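Local coordinates for protein 3,4-dihydroxybenzoate decarboxylase (Enterobacter cloacae, PDB 5NY5) that probably decarboxylates 3,4-dihydroxybenzoate, and in reverse carboxylates catechols at the para position, as a prenylated-flavin-dependent enzyme of the UbiD family, at residues Ile169-Val174 with Val275-His280; Lys133-Pro138 with Pro147-Gly152; Phe129-Leu134 with Asp178-Phe183; Val251-Lys256 with Lys305-Thr310. One frame throughout, in Å; residues are numbered along the deposited sequence.

Contact 1. Residues Ile169-Val174 with Val275-His280; sequences IHRLCV and VREDQH
Cys173 lays its thiol over the backbone of Glu277, with SG 4.1 Å from Glu277 O. The cysteine belongs to strand 165-174 of the antiparallel sheet in the central, FMN-binding-type domain of this UbiD-family enzyme, and Glu277 to the loop between strands 263-269 and 285-288. SG is anti to the backbone N of Cys173 (chi1 -179°), which turns the sulfur toward the loop. Behind it, Cys173 CB packs on Glu277 CG at 4.4 Å. A small, weakly polar side chain suits this buried place, since it can lie against a carbonyl without needing a hydrogen bond to it; that carbonyl oxygen is satisfied by the side-chain amide of Gln175.

Two residues back, Arg171, which binds prenylated FMN, sends out a long, extended chain whose guanidinium end approaches the carboxylate of Glu277. Its NE stays 4.5 Å from Glu277 OE2, and the oxygen lies well off the guanidinium plane, so charges approach without an N-H aimed between them. The polar link runs instead through a water, which takes a weak bond from Arg171 NH2 and donates to Glu277 OE1 at 2.5 Å. Each end has a firmer partner: Glu289 forms a salt bridge with the arginine, and Asn298 N donates to Glu277 OE1.

The glutamate is presented by a type I beta turn from Arg276 to Gln279. Across this turn Arg276 NH1 forms a salt bridge with Asp278 OD1 at 2.7 Å, and Gln279 CA sits 3.7 Å above the centre of the Arg276 guanidinium plane.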
# COMPACT_ATOMS: atom_id res chain seq x y z
N ILE A 169 32.14 20.37 21.62
CA ILE A 169 31.52 20.08 22.91
C ILE A 169 31.47 18.57 23.09
O ILE A 169 30.96 17.85 22.22
CB ILE A 169 30.11 20.69 23.01
CG1 ILE A 169 30.18 22.21 22.83
CG2 ILE A 169 29.47 20.33 24.34
CD1 ILE A 169 28.86 22.91 23.10
N HIS A 170 32.01 18.10 24.21
CA HIS A 170 32.05 16.68 24.53
C HIS A 170 31.54 16.47 25.94
O HIS A 170 31.37 17.41 26.72
CB HIS A 170 33.47 16.11 24.41
CG HIS A 170 34.13 16.40 23.09
ND1 HIS A 170 34.40 15.42 22.17
CD2 HIS A 170 34.58 17.56 22.56
CE1 HIS A 170 34.99 15.97 21.11
NE2 HIS A 170 35.11 17.26 21.33
N ARG A 171 31.30 15.21 26.28
CA ARG A 171 31.00 14.80 27.65
C ARG A 171 32.11 13.89 28.14
O ARG A 171 32.66 13.09 27.37
CB ARG A 171 29.64 14.10 27.75
CG ARG A 171 29.56 12.76 27.04
CD ARG A 171 28.16 12.19 27.13
NE ARG A 171 28.06 10.87 26.50
CZ ARG A 171 26.92 10.23 26.30
NH1 ARG A 171 25.77 10.78 26.67
NH2 ARG A 171 26.92 9.04 25.71
N LEU A 172 32.46 14.01 29.42
CA LEU A 172 33.58 13.29 30.00
C LEU A 172 33.15 12.63 31.29
O LEU A 172 32.50 13.25 32.13
CB LEU A 172 34.77 14.23 30.26
CG LEU A 172 35.43 14.86 29.03
CD1 LEU A 172 34.74 16.16 28.62
CD2 LEU A 172 36.91 15.09 29.28
N CYS A 173 33.53 11.36 31.45
CA CYS A 173 33.21 10.60 32.65
C CYS A 173 34.46 10.49 33.52
O CYS A 173 35.54 10.18 33.02
CB CYS A 173 32.70 9.21 32.29
SG CYS A 173 32.25 8.17 33.70
N VAL A 174 34.30 10.75 34.82
CA VAL A 174 35.42 10.69 35.74
C VAL A 174 35.76 9.23 36.01
O VAL A 174 34.91 8.45 36.43
CB VAL A 174 35.10 11.43 37.04
CG1 VAL A 174 36.23 11.28 38.04
CG2 VAL A 174 34.83 12.90 36.76
N VAL A 275 39.63 2.43 27.61
CA VAL A 275 38.86 2.11 28.80
C VAL A 275 37.40 1.96 28.40
O VAL A 275 36.95 2.53 27.40
CB VAL A 275 39.03 3.19 29.90
CG1 VAL A 275 38.24 4.45 29.55
CG2 VAL A 275 38.62 2.65 31.25
N ARG A 276 36.66 1.17 29.17
CA ARG A 276 35.22 1.09 29.01
C ARG A 276 34.57 2.04 30.01
O ARG A 276 35.05 2.20 31.14
CB ARG A 276 34.70 -0.34 29.20
CG ARG A 276 34.84 -0.93 30.59
CD ARG A 276 34.32 -2.35 30.59
NE ARG A 276 34.38 -2.97 31.91
CZ ARG A 276 33.40 -2.93 32.80
NH1 ARG A 276 32.26 -2.31 32.51
NH2 ARG A 276 33.55 -3.52 33.98
N GLU A 277 33.47 2.66 29.58
CA GLU A 277 32.92 3.81 30.30
C GLU A 277 32.51 3.44 31.72
O GLU A 277 32.77 4.20 32.66
CB GLU A 277 31.74 4.38 29.52
CG GLU A 277 31.57 5.88 29.63
CD GLU A 277 30.73 6.44 28.50
OE1 GLU A 277 30.29 5.65 27.64
OE2 GLU A 277 30.52 7.67 28.46
N ASP A 278 31.88 2.29 31.90
CA ASP A 278 31.34 1.88 33.19
C ASP A 278 32.28 0.94 33.94
O ASP A 278 31.81 0.04 34.66
CB ASP A 278 29.97 1.22 33.01
CG ASP A 278 30.05 -0.05 32.19
OD1 ASP A 278 30.97 -0.18 31.36
OD2 ASP A 278 29.18 -0.93 32.38
N GLN A 279 33.59 1.13 33.81
CA GLN A 279 34.53 0.19 34.41
C GLN A 279 34.40 0.13 35.93
O GLN A 279 34.60 -0.93 36.53
CB GLN A 279 35.96 0.55 34.02
CG GLN A 279 36.41 1.94 34.46
CD GLN A 279 37.91 2.09 34.47
OE1 GLN A 279 38.64 1.10 34.39
NE2 GLN A 279 38.38 3.32 34.56
N HIS A 280 34.07 1.25 36.57
CA HIS A 280 33.97 1.29 38.02
C HIS A 280 32.56 1.07 38.54
O HIS A 280 32.38 0.84 39.74
CB HIS A 280 34.49 2.64 38.55
CG HIS A 280 35.95 2.87 38.30
ND1 HIS A 280 36.94 2.18 38.98
CD2 HIS A 280 36.59 3.71 37.45
CE1 HIS A 280 38.12 2.59 38.55
NE2 HIS A 280 37.94 3.51 37.63
O HOH W 1 28.69 6.22 25.78

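Contact 2. Residues Lys133-Pro138 with Pro147-Gly152; sequences KLLPAP and PFFCLG
Leu135 meets the Phe149 ring with its CB and with one of its two methyls, CD1. The CB lies in the ring plane at the edge, 4.0 Å from Phe149 CZ. From there CG is anti to the carbonyl carbon (chi1 -59°) and carries the branch forward, so that CD1 comes within 3.8 Å of Phe149 CZ, approaching obliquely. The two side chains cross at about a right angle. Leucine suits this buried layer because it is wholly apolar and can set one methyl against the ring.

Ala137 takes the face of the same ring: its CB stands 3.9 Å from the Phe149 centroid, 22° off the ring normal, a CH-pi contact shifted toward the rim. The methyl also touches Pro147 CB at 3.6 Å; alanine's single methyl thus lies between ring and proline, close to both. Leu135 and Ala137 are brought to the ring together by an inverse gamma turn centred on Pro136, closed by a weak bond from Ala137 N to Leu135 O.

One polar bond ties the backbones: Phe148 N donates to Pro138 O at 3.0 Å with a nearly straight angle of 166°. It secures the first residue of strand 148-157.

The chain leaving helix 131-134 thus runs past the start of that strand. Strand 165-174 pairs with it and sets Val174 against Phe149, while strand 316-319 of another sheet packs Leu317 on Phe149 and Pro136, and Thr319 on Pro138.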
# COMPACT_ATOMS: atom_id res chain seq x y z
N LYS A 133 38.17 15.14 44.71
CA LYS A 133 38.14 16.15 45.76
C LYS A 133 37.99 17.56 45.20
O LYS A 133 37.55 18.46 45.92
CB LYS A 133 39.42 16.09 46.60
CG LYS A 133 39.76 14.73 47.19
CD LYS A 133 41.03 14.84 48.02
CE LYS A 133 41.61 13.48 48.38
NZ LYS A 133 40.69 12.67 49.23
N LEU A 134 38.35 17.76 43.94
CA LEU A 134 38.42 19.10 43.36
C LEU A 134 37.10 19.56 42.77
O LEU A 134 36.68 20.70 43.01
CB LEU A 134 39.51 19.13 42.29
CG LEU A 134 40.17 20.47 41.98
CD1 LEU A 134 40.54 21.18 43.27
CD2 LEU A 134 41.41 20.25 41.13
N LEU A 135 36.42 18.70 42.02
CA LEU A 135 35.21 19.08 41.31
C LEU A 135 34.08 18.11 41.64
O LEU A 135 34.26 16.89 41.52
CB LEU A 135 35.46 19.11 39.80
CG LEU A 135 36.56 20.08 39.36
CD1 LEU A 135 36.83 19.96 37.87
CD2 LEU A 135 36.19 21.50 39.73
N PRO A 136 32.98 18.58 42.03
CA PRO A 136 31.82 17.69 42.28
C PRO A 136 31.03 17.41 41.01
O PRO A 136 29.95 17.94 40.76
CB PRO A 136 31.01 18.49 43.30
CG PRO A 136 31.28 19.91 42.94
CD PRO A 136 32.70 19.97 42.43
N ALA A 137 31.57 16.54 40.18
CA ALA A 137 30.89 16.16 38.95
C ALA A 137 29.64 15.37 39.29
O ALA A 137 29.72 14.36 40.00
CB ALA A 137 31.82 15.33 38.06
N PRO A 138 28.47 15.78 38.81
CA PRO A 138 27.23 15.09 39.20
C PRO A 138 26.97 13.86 38.34
O PRO A 138 27.52 13.69 37.25
CB PRO A 138 26.15 16.16 38.97
CG PRO A 138 26.85 17.34 38.30
CD PRO A 138 28.20 16.88 37.88
N PRO A 147 30.46 9.80 37.49
CA PRO A 147 30.29 11.26 37.42
C PRO A 147 30.66 11.78 36.04
O PRO A 147 31.61 11.32 35.41
CB PRO A 147 31.24 11.78 38.51
CG PRO A 147 32.13 10.63 38.86
CD PRO A 147 31.34 9.39 38.60
N PHE A 148 29.89 12.76 35.58
CA PHE A 148 29.98 13.25 34.21
C PHE A 148 30.11 14.76 34.18
O PHE A 148 29.44 15.47 34.94
CB PHE A 148 28.74 12.85 33.39
CG PHE A 148 28.93 11.63 32.53
CD1 PHE A 148 29.56 11.74 31.30
CD2 PHE A 148 28.47 10.39 32.93
CE1 PHE A 148 29.73 10.63 30.49
CE2 PHE A 148 28.64 9.28 32.13
CZ PHE A 148 29.27 9.40 30.91
N PHE A 149 30.97 15.25 33.29
CA PHE A 149 30.92 16.63 32.82
C PHE A 149 30.27 16.62 31.45
O PHE A 149 30.70 15.86 30.57
CB PHE A 149 32.32 17.25 32.74
CG PHE A 149 33.07 17.26 34.04
CD1 PHE A 149 32.80 18.21 35.00
CD2 PHE A 149 34.07 16.33 34.28
CE1 PHE A 149 33.49 18.22 36.20
CE2 PHE A 149 34.76 16.33 35.47
CZ PHE A 149 34.48 17.28 36.43
N CYS A 150 29.24 17.43 31.26
CA CYS A 150 28.44 17.37 30.05
C CYS A 150 28.57 18.58 29.15
O CYS A 150 28.04 18.56 28.03
CB CYS A 150 26.96 17.16 30.41
SG CYS A 150 26.65 15.62 31.29
N LEU A 151 29.24 19.64 29.58
CA LEU A 151 29.40 20.85 28.79
C LEU A 151 30.86 21.27 28.74
O LEU A 151 31.22 22.41 29.03
CB LEU A 151 28.51 21.97 29.33
CG LEU A 151 27.01 21.73 29.16
CD1 LEU A 151 26.21 22.84 29.83
CD2 LEU A 151 26.66 21.62 27.69
N GLY A 152 31.73 20.33 28.39
CA GLY A 152 33.14 20.63 28.23
C GLY A 152 33.47 21.09 26.82
O GLY A 152 33.44 20.29 25.88

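Contact 3. Residues Phe129-Leu134 with Asp178-Phe183; sequences FDLRKL and DELSMF
The short helix 131-134 leans its first residue, Leu131, on Leu180 of strand 179-182. The two leucines cross at about a right angle, and a single methyl does the touching: Leu131 CD2 is 3.8 Å from Leu180 CD2 and 4.0 Å from Leu180 CG, so it rests in the fork of the opposing side chain. With CG anti to its backbone N (chi1 -159°), Leu131 reaches out from the helix start to the strand. Branched, apolar leucine fits both sides of this buried junction, which no hydrogen bond crosses.

Just before the helix, Phe129 turns its ring edge to Asp178, with CE1 4.5 Å from Asp178 CB, close to the ring plane.

The fold element behind this is an N-capped helix seated against the antiparallel sheet: strand 179-182 runs between strands 165-174 and 303-311, and Val309 of the latter also packs on Phe129 and Leu131. Asp130 holds the N-cap position, where a short carboxylate can fold back to an amide of the first turn. Its OD1 accepts from Arg132 N at 3.0 Å, the N-H coming from above the carboxylate plane. From the opposite face Arg132 NH1 reaches the same OD1 at 3.2 Å, on its syn side, making a salt bridge as well as a hydrogen bond. Two donors thus grip one oxygen, which should restrain the carboxylate's rotation.

At the far end of the strand segment comes Phe183, a prenylated FMN-binding residue whose backbone O accepts a bond from His170 ND1.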
# COMPACT_ATOMS: atom_id res chain seq x y z
N PHE A 129 46.94 15.22 44.71
CA PHE A 129 45.96 15.67 43.74
C PHE A 129 44.89 14.61 43.53
O PHE A 129 45.19 13.41 43.43
CB PHE A 129 46.64 16.01 42.42
CG PHE A 129 45.69 16.45 41.34
CD1 PHE A 129 45.21 15.54 40.41
CD2 PHE A 129 45.29 17.77 41.25
CE1 PHE A 129 44.34 15.94 39.42
CE2 PHE A 129 44.42 18.17 40.25
CZ PHE A 129 43.94 17.25 39.34
N ASP A 130 43.64 15.05 43.44
CA ASP A 130 42.52 14.14 43.22
C ASP A 130 41.39 14.94 42.58
O ASP A 130 40.88 15.88 43.19
CB ASP A 130 42.06 13.49 44.52
CG ASP A 130 41.08 12.35 44.30
OD1 ASP A 130 40.56 12.22 43.17
OD2 ASP A 130 40.82 11.59 45.25
N LEU A 131 41.01 14.55 41.37
CA LEU A 131 39.94 15.26 40.67
C LEU A 131 38.61 15.14 41.39
O LEU A 131 37.77 16.03 41.30
CB LEU A 131 39.83 14.74 39.24
CG LEU A 131 39.15 15.64 38.20
CD1 LEU A 131 39.71 17.05 38.28
CD2 LEU A 131 39.34 15.06 36.81
N ARG A 132 38.42 14.04 42.13
CA ARG A 132 37.18 13.86 42.87
C ARG A 132 37.06 14.86 44.01
O ARG A 132 35.97 15.38 44.28
CB ARG A 132 37.08 12.43 43.41
CG ARG A 132 36.79 11.36 42.37
CD ARG A 132 38.05 10.87 41.68
NE ARG A 132 38.10 9.41 41.61
CZ ARG A 132 38.85 8.65 42.40
NH1 ARG A 132 39.64 9.21 43.31
NH2 ARG A 132 38.83 7.33 42.27
N LYS A 133 38.17 15.14 44.71
CA LYS A 133 38.14 16.15 45.76
C LYS A 133 37.99 17.56 45.20
O LYS A 133 37.55 18.46 45.92
CB LYS A 133 39.42 16.09 46.60
CG LYS A 133 39.76 14.73 47.19
CD LYS A 133 41.03 14.84 48.02
CE LYS A 133 41.61 13.48 48.38
NZ LYS A 133 40.69 12.67 49.23
N LEU A 134 38.35 17.76 43.94
CA LEU A 134 38.42 19.10 43.36
C LEU A 134 37.10 19.56 42.77
O LEU A 134 36.68 20.70 43.01
CB LEU A 134 39.51 19.13 42.29
CG LEU A 134 40.17 20.47 41.98
CD1 LEU A 134 40.54 21.18 43.27
CD2 LEU A 134 41.41 20.25 41.13
N ASP A 178 43.17 11.19 38.23
CA ASP A 178 43.78 12.02 37.21
C ASP A 178 43.43 11.55 35.80
O ASP A 178 44.17 11.85 34.86
CB ASP A 178 45.30 12.06 37.38
CG ASP A 178 45.93 10.68 37.34
OD1 ASP A 178 45.18 9.68 37.42
OD2 ASP A 178 47.17 10.59 37.25
N GLU A 179 42.33 10.82 35.63
CA GLU A 179 41.96 10.27 34.33
C GLU A 179 40.48 10.50 34.06
O GLU A 179 39.64 10.40 34.96
CB GLU A 179 42.26 8.77 34.27
CG GLU A 179 43.73 8.43 34.43
CD GLU A 179 43.99 6.94 34.40
OE1 GLU A 179 43.04 6.18 34.11
OE2 GLU A 179 45.14 6.53 34.67
N LEU A 180 40.17 10.80 32.80
CA LEU A 180 38.80 10.96 32.33
C LEU A 180 38.63 10.18 31.04
O LEU A 180 39.57 10.04 30.24
CB LEU A 180 38.45 12.43 32.08
CG LEU A 180 38.56 13.42 33.23
CD1 LEU A 180 38.77 14.82 32.67
CD2 LEU A 180 37.30 13.39 34.08
N SER A 181 37.42 9.67 30.82
CA SER A 181 37.06 9.02 29.57
C SER A 181 36.26 9.99 28.72
O SER A 181 35.29 10.59 29.21
CB SER A 181 36.27 7.73 29.82
OG SER A 181 35.05 8.01 30.47
N MSE A 182 36.65 10.15 27.47
CA MSE A 182 36.01 11.10 26.58
C MSE A 182 35.79 10.52 25.19
O MSE A 182 36.73 10.07 24.54
CB MSE A 182 36.83 12.38 26.49
CG MSE A 182 36.47 13.29 25.32
SE MSE A 182 37.21 15.09 25.51
CE MSE A 182 37.46 15.51 23.62
N PHE A 183 34.53 10.53 24.74
CA PHE A 183 34.19 10.04 23.41
C PHE A 183 34.43 11.12 22.36
O PHE A 183 34.25 12.32 22.61
CB PHE A 183 32.73 9.59 23.37
CG PHE A 183 32.25 9.24 21.99
CD1 PHE A 183 32.55 8.02 21.42
CD2 PHE A 183 31.48 10.14 21.26
CE1 PHE A 183 32.11 7.70 20.15
CE2 PHE A 183 31.03 9.82 20.00
CZ PHE A 183 31.34 8.60 19.44

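Contact 4. Residues Val251-Lys256 with Lys305-Thr310; sequences VAVKEK and KVKAVT
Ala252 and Ala308 meet methyl to methyl, and no flat side-chain group takes part in the touching; the carboxylate of Glu255, further along the loop, is engaged within the loop and with its neighbours. Lys256 N comes to its OE1 on the anti side, 32° out of the carboxylate plane, while Tyr231 OH and Ser157 OG hold its two oxygens.

At the contact itself, Ala252 CB lies 3.7 Å from Ala308 CB and 3.8 Å from Lys307 CB, touching two consecutive residues of strand 303-311. Both face Glu266 of strand 263-269 in a classic beta bulge. Small alanines suit so close an approach of loop and strand. Alongside, Val253 CG1 packs on Lys307 CG at 4.0 Å. The lysine offers its aliphatic base here, and the bend at its second torsion (chi2 -57°) carries the amine away from the loop.

The Glu266 carboxylate accepts from Val251 N and Ala252 N, consistent with holding the loop in place beside the bulge. No hydrogen bond runs directly between segments 251-256 and 305-310. Their contact, made of methyl and methylene groups, therefore relies on close fit and not on direct polar bonds, the polar hold coming from Glu266.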
# COMPACT_ATOMS: atom_id res chain seq x y z
N VAL A 251 48.71 26.29 30.74
CA VAL A 251 49.70 26.31 31.81
C VAL A 251 50.52 25.03 31.84
O VAL A 251 51.73 25.07 32.08
CB VAL A 251 48.99 26.57 33.16
CG1 VAL A 251 49.83 26.07 34.31
CG2 VAL A 251 48.69 28.05 33.33
N ALA A 252 49.89 23.89 31.58
CA ALA A 252 50.57 22.60 31.64
C ALA A 252 50.58 21.83 30.33
O ALA A 252 51.31 20.84 30.23
CB ALA A 252 49.94 21.71 32.73
N VAL A 253 49.80 22.24 29.33
CA VAL A 253 49.71 21.52 28.07
C VAL A 253 49.88 22.51 26.92
O VAL A 253 49.86 23.72 27.10
CB VAL A 253 48.38 20.75 27.93
CG1 VAL A 253 48.24 19.71 29.03
CG2 VAL A 253 47.20 21.72 27.95
N LYS A 254 50.05 21.95 25.72
CA LYS A 254 50.33 22.74 24.52
C LYS A 254 49.03 23.06 23.79
O LYS A 254 48.75 22.58 22.69
CB LYS A 254 51.31 22.00 23.62
CG LYS A 254 52.61 21.61 24.29
CD LYS A 254 53.45 22.84 24.62
CE LYS A 254 54.78 22.44 25.24
NZ LYS A 254 54.59 21.70 26.52
N GLU A 255 48.22 23.91 24.42
CA GLU A 255 46.95 24.34 23.86
C GLU A 255 46.44 25.52 24.66
O GLU A 255 46.74 25.66 25.84
CB GLU A 255 45.92 23.20 23.87
CG GLU A 255 44.68 23.46 23.04
CD GLU A 255 45.01 23.82 21.60
OE1 GLU A 255 44.90 25.01 21.25
OE2 GLU A 255 45.38 22.92 20.83
N LYS A 256 45.66 26.38 23.99
CA LYS A 256 45.07 27.54 24.63
C LYS A 256 43.75 27.17 25.30
O LYS A 256 43.17 26.12 25.04
CB LYS A 256 44.86 28.67 23.62
CG LYS A 256 46.15 29.22 23.04
CD LYS A 256 46.11 29.25 21.53
CE LYS A 256 47.47 29.61 20.95
NZ LYS A 256 47.52 29.37 19.48
N LYS A 305 44.39 12.11 30.33
CA LYS A 305 45.21 12.21 31.53
C LYS A 305 45.39 13.69 31.84
O LYS A 305 46.08 14.40 31.11
CB LYS A 305 46.56 11.52 31.32
CG LYS A 305 47.38 11.33 32.59
CD LYS A 305 47.01 10.03 33.29
CE LYS A 305 48.05 9.66 34.33
NZ LYS A 305 47.76 8.35 34.98
N VAL A 306 44.76 14.16 32.92
CA VAL A 306 44.80 15.58 33.24
C VAL A 306 46.18 15.93 33.79
O VAL A 306 46.76 15.19 34.60
CB VAL A 306 43.68 15.94 34.23
CG1 VAL A 306 43.75 15.06 35.46
CG2 VAL A 306 43.77 17.41 34.62
N LYS A 307 46.71 17.06 33.33
CA LYS A 307 47.97 17.59 33.85
C LYS A 307 47.76 18.73 34.83
O LYS A 307 48.53 18.86 35.79
CB LYS A 307 48.86 18.07 32.70
CG LYS A 307 49.25 16.98 31.73
CD LYS A 307 49.95 15.84 32.45
CE LYS A 307 50.29 14.71 31.50
NZ LYS A 307 50.94 13.57 32.21
N ALA A 308 46.73 19.54 34.63
CA ALA A 308 46.43 20.64 35.54
C ALA A 308 44.95 20.97 35.46
O ALA A 308 44.33 20.86 34.40
CB ALA A 308 47.27 21.88 35.22
N VAL A 309 44.39 21.37 36.60
CA VAL A 309 43.04 21.92 36.66
C VAL A 309 43.17 23.40 36.99
O VAL A 309 44.00 23.80 37.81
CB VAL A 309 42.17 21.19 37.69
CG1 VAL A 309 40.73 21.69 37.62
CG2 VAL A 309 42.21 19.70 37.46
N THR A 310 42.34 24.22 36.34
CA THR A 310 42.50 25.66 36.36
C THR A 310 41.12 26.30 36.47
O THR A 310 40.24 26.02 35.66
CB THR A 310 43.23 26.13 35.10
OG1 THR A 310 44.65 26.05 35.30
CG2 THR A 310 42.86 27.54 34.73

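One antiparallel sheet joins all four contacts. Its strand 165-174 connects contact 1 to contact 2 through a probable bond between Leu172 O and Phe149 N (2.8 Å), and to contact 3 through Cys173 O and Ser181 N (2.9 Å). Contact 3 passes on to contact 4 by Asp178 O and Val306 N (3.1 Å), beside the Glu179-Lys305 salt bridge. Contacts 2 and 3 share Lys133 and Leu134, their centres about 8 Å apart. Prenylated FMN-binding residues lie in contact 1 (Ile169, His170, Arg171) and contact 3 (Phe183); Phe148 of contact 2 touches Arg171. Contact 4, about 19 Å from contact 1 between centres, lies away from that site.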